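Local coordinates for hypothetical protein S4005 (Shigella flexneri 2a, PDB 1Z67), which is of unknown function but adopts a largely helical fold containing a homeodomain-like motif, which may point to nucleic acid binding, at residues A[45-50]-A[67-72]. Numbering follows the deposited sequence. Where two conformers were deposited one is given.
Sequences GGLGAI and EQLESA
L47 reaches across to helix 66-73 and carries most of this contact. It sits at the N-cap position of helix 48-55, just after the two-glycine turn that leaves helix 35-44. Its CG lies anti to the carbonyl carbon (chi1 -68°). CD1 is anti to CA (chi2 -180°) and is the methyl that extends furthest, to helix 66-73, while CD2 turns toward Q68. CD1 rests against A72 CB at 3.7 Å and Q68 O at 3.8 Å. Q68 O accepts the helical bond from A72 N, and the L47 methyl lies against it without a hydrogen bond. L69 starts out facing away, but its torsions bring CD2 back to 4.1 Å from L47 CD1. The two leucines therefore meet methyl to methyl. L47 CD2 lies over one face of the Q68 amide, near its NE2 end, 4.2 Å from NE2. I50, three residues on, comes over the same face, CD1 to NE2 4.3 Å. At the other end of the contact, G45 has no side chain, and its CA faces the A72 methyl directly, 4.2 Å from CB. The two backbones are nearest here, G45 CA to A72 CA 4.4 Å. Within helix 66-73, S71 OG bonds E67 O (3.2 Å) from above the carbonyl plane, on the opposite face from S71 N. The contact joins the turn and start of helix 48-55 to helix 66-73. L42 and V64 touch both leucines, and L96 touches L69. No hydrogen bond or salt bridge crosses between the segments. Cohesion between them thus rests on methyl contacts and burial of L47, with the Q68 amide bordering the apolar patch.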
ATOM      1  N   GLY A  45      10.716   3.986 -10.935  1.00 22.74           N
ATOM      2  CA  GLY A  45      10.252   5.355 -10.833  1.00 22.64           C
ATOM      3  C   GLY A  45      11.163   6.223  -9.998  1.00 22.84           C
ATOM      4  O   GLY A  45      10.784   7.359  -9.663  1.00 24.08           O
ATOM      5  N   GLY A  46      12.341   5.704  -9.655  1.00 22.99           N
ATOM      6  CA  GLY A  46      13.353   6.496  -8.969  1.00 23.85           C
ATOM      7  C   GLY A  46      13.264   6.510  -7.463  1.00 22.97           C
ATOM      8  O   GLY A  46      13.988   7.241  -6.813  1.00 24.12           O
ATOM      9  N   LEU A  47      12.397   5.664  -6.893  1.00 21.33           N
ATOM     10  CA  LEU A  47      12.210   5.614  -5.441  1.00 20.58           C
ATOM     11  C   LEU A  47      12.948   4.442  -4.802  1.00 19.65           C
ATOM     12  O   LEU A  47      12.641   4.057  -3.662  1.00 18.81           O
ATOM     13  CB  LEU A  47      10.717   5.559  -5.094  1.00 21.23           C
ATOM     14  CG  LEU A  47       9.912   6.828  -5.409  1.00 22.43           C
ATOM     15  CD1 LEU A  47       8.443   6.653  -5.020  1.00 23.56           C
ATOM     16  CD2 LEU A  47      10.482   8.069  -4.718  1.00 27.05           C
ATOM     17  N   GLY A  48      13.900   3.847  -5.524  1.00 17.81           N
ATOM     18  CA  GLY A  48      14.645   2.712  -4.991  1.00 17.42           C
ATOM     19  C   GLY A  48      15.346   2.970  -3.653  1.00 17.11           C
ATOM     20  O   GLY A  48      15.381   2.092  -2.786  1.00 18.01           O
ATOM     21  N   ALA A  49      15.950   4.162  -3.493  1.00 16.55           N
ATOM     22  CA  ALA A  49      16.653   4.460  -2.237  1.00 17.34           C
ATOM     23  C   ALA A  49      15.649   4.594  -1.072  1.00 17.25           C
ATOM     24  O   ALA A  49      15.845   4.002  -0.012  1.00 19.06           O
ATOM     25  CB  ALA A  49      17.530   5.711  -2.354  1.00 18.75           C
ATOM     26  N   ILE A  50      14.562   5.318  -1.300  1.00 16.74           N
ATOM     27  CA  ILE A  50      13.486   5.401  -0.306  1.00 17.46           C
ATOM     28  C   ILE A  50      12.917   3.996  -0.015  1.00 16.91           C
ATOM     29  O   ILE A  50      12.799   3.617   1.168  1.00 17.79           O
ATOM     30  CB  ILE A  50      12.373   6.368  -0.742  1.00 17.39           C
ATOM     31  CG1 ILE A  50      12.886   7.818  -0.633  1.00 20.20           C
ATOM     32  CG2 ILE A  50      11.114   6.173   0.174  1.00 17.93           C
ATOM     33  CD1 ILE A  50      11.974   8.855  -1.245  1.00 23.10           C
ATOM     34  N   GLU A  67       2.319  12.572  -4.068  1.00 19.72           N
ATOM     35  CA  GLU A  67       2.728  12.949  -5.411  1.00 20.26           C
ATOM     36  C   GLU A  67       3.844  12.021  -5.905  1.00 20.01           C
ATOM     37  O   GLU A  67       3.815  11.584  -7.058  1.00 19.71           O
ATOM     38  CB  GLU A  67       3.227  14.406  -5.383  0.50 20.81           C
ATOM     39  CG  GLU A  67       2.303  15.396  -4.640  0.50 23.76           C
ATOM     40  CD  GLU A  67       2.584  15.491  -3.133  0.50 26.27           C
ATOM     41  OE1 GLU A  67       3.477  16.287  -2.742  0.50 28.91           O
ATOM     42  OE2 GLU A  67       1.899  14.799  -2.340  0.50 24.53           O
ATOM     43  N   GLN A  68       4.801  11.704  -5.028  1.00 19.89           N
ATOM     44  CA  GLN A  68       5.929  10.821  -5.401  1.00 19.98           C
ATOM     45  C   GLN A  68       5.397   9.443  -5.756  1.00 19.97           C
ATOM     46  O   GLN A  68       5.802   8.843  -6.752  1.00 20.25           O
ATOM     47  CB  GLN A  68       6.963  10.732  -4.291  1.00 20.28           C
ATOM     48  CG  GLN A  68       7.903  11.917  -4.249  1.00 20.47           C
ATOM     49  CD  GLN A  68       8.867  11.842  -3.100  1.00 20.98           C
ATOM     50  OE1 GLN A  68       8.474  11.644  -1.950  1.00 22.72           O
ATOM     51  NE2 GLN A  68      10.143  12.050  -3.395  1.00 25.78           N
ATOM     52  N   LEU A  69       4.439   8.964  -4.968  1.00 19.51           N
ATOM     53  CA  LEU A  69       3.870   7.659  -5.271  1.00 19.34           C
ATOM     54  C   LEU A  69       3.022   7.667  -6.529  1.00 19.25           C
ATOM     55  O   LEU A  69       3.058   6.695  -7.296  1.00 19.74           O
ATOM     56  CB  LEU A  69       3.028   7.133  -4.098  1.00 18.44           C
ATOM     57  CG  LEU A  69       3.842   6.687  -2.888  1.00 17.18           C
ATOM     58  CD1 LEU A  69       2.847   6.135  -1.835  1.00 19.51           C
ATOM     59  CD2 LEU A  69       4.906   5.607  -3.310  1.00 19.12           C
ATOM     60  N   GLU A  70       2.211   8.695  -6.731  1.00 20.09           N
ATOM     61  CA  GLU A  70       1.456   8.754  -7.981  1.00 21.08           C
ATOM     62  C   GLU A  70       2.421   8.766  -9.182  1.00 21.99           C
ATOM     63  O   GLU A  70       2.151   8.101 -10.177  1.00 21.62           O
ATOM     64  CB  GLU A  70       0.520   9.948  -8.034  1.00 21.67           C
ATOM     65  CG  GLU A  70      -0.516   9.820  -9.155  1.00 24.82           C
ATOM     66  CD  GLU A  70      -1.359  11.076  -9.382  1.00 28.53           C
ATOM     67  OE1 GLU A  70      -1.406  11.950  -8.479  1.00 29.76           O
ATOM     68  OE2 GLU A  70      -1.999  11.179 -10.454  1.00 28.40           O
ATOM     69  N   SER A  71       3.564   9.446  -9.033  1.00 21.56           N
ATOM     70  CA  SER A  71       4.593   9.525 -10.092  1.00 23.30           C
ATOM     71  C   SER A  71       5.182   8.153 -10.384  1.00 22.62           C
ATOM     72  O   SER A  71       5.325   7.770 -11.531  1.00 24.93           O
ATOM     73  CB  SER A  71       5.694  10.517  -9.712  1.00 23.51           C
ATOM     74  OG  SER A  71       5.237  11.851  -9.861  1.00 27.05           O
ATOM     75  N   ALA A  72       5.506   7.405  -9.344  1.00 21.88           N
ATOM     76  CA  ALA A  72       6.164   6.124  -9.534  1.00 21.50           C
ATOM     77  C   ALA A  72       5.208   5.007  -9.938  1.00 21.05           C
ATOM     78  O   ALA A  72       5.553   4.165 -10.768  1.00 20.13           O
ATOM     79  CB  ALA A  72       6.942   5.745  -8.279  1.00 20.59           C
TER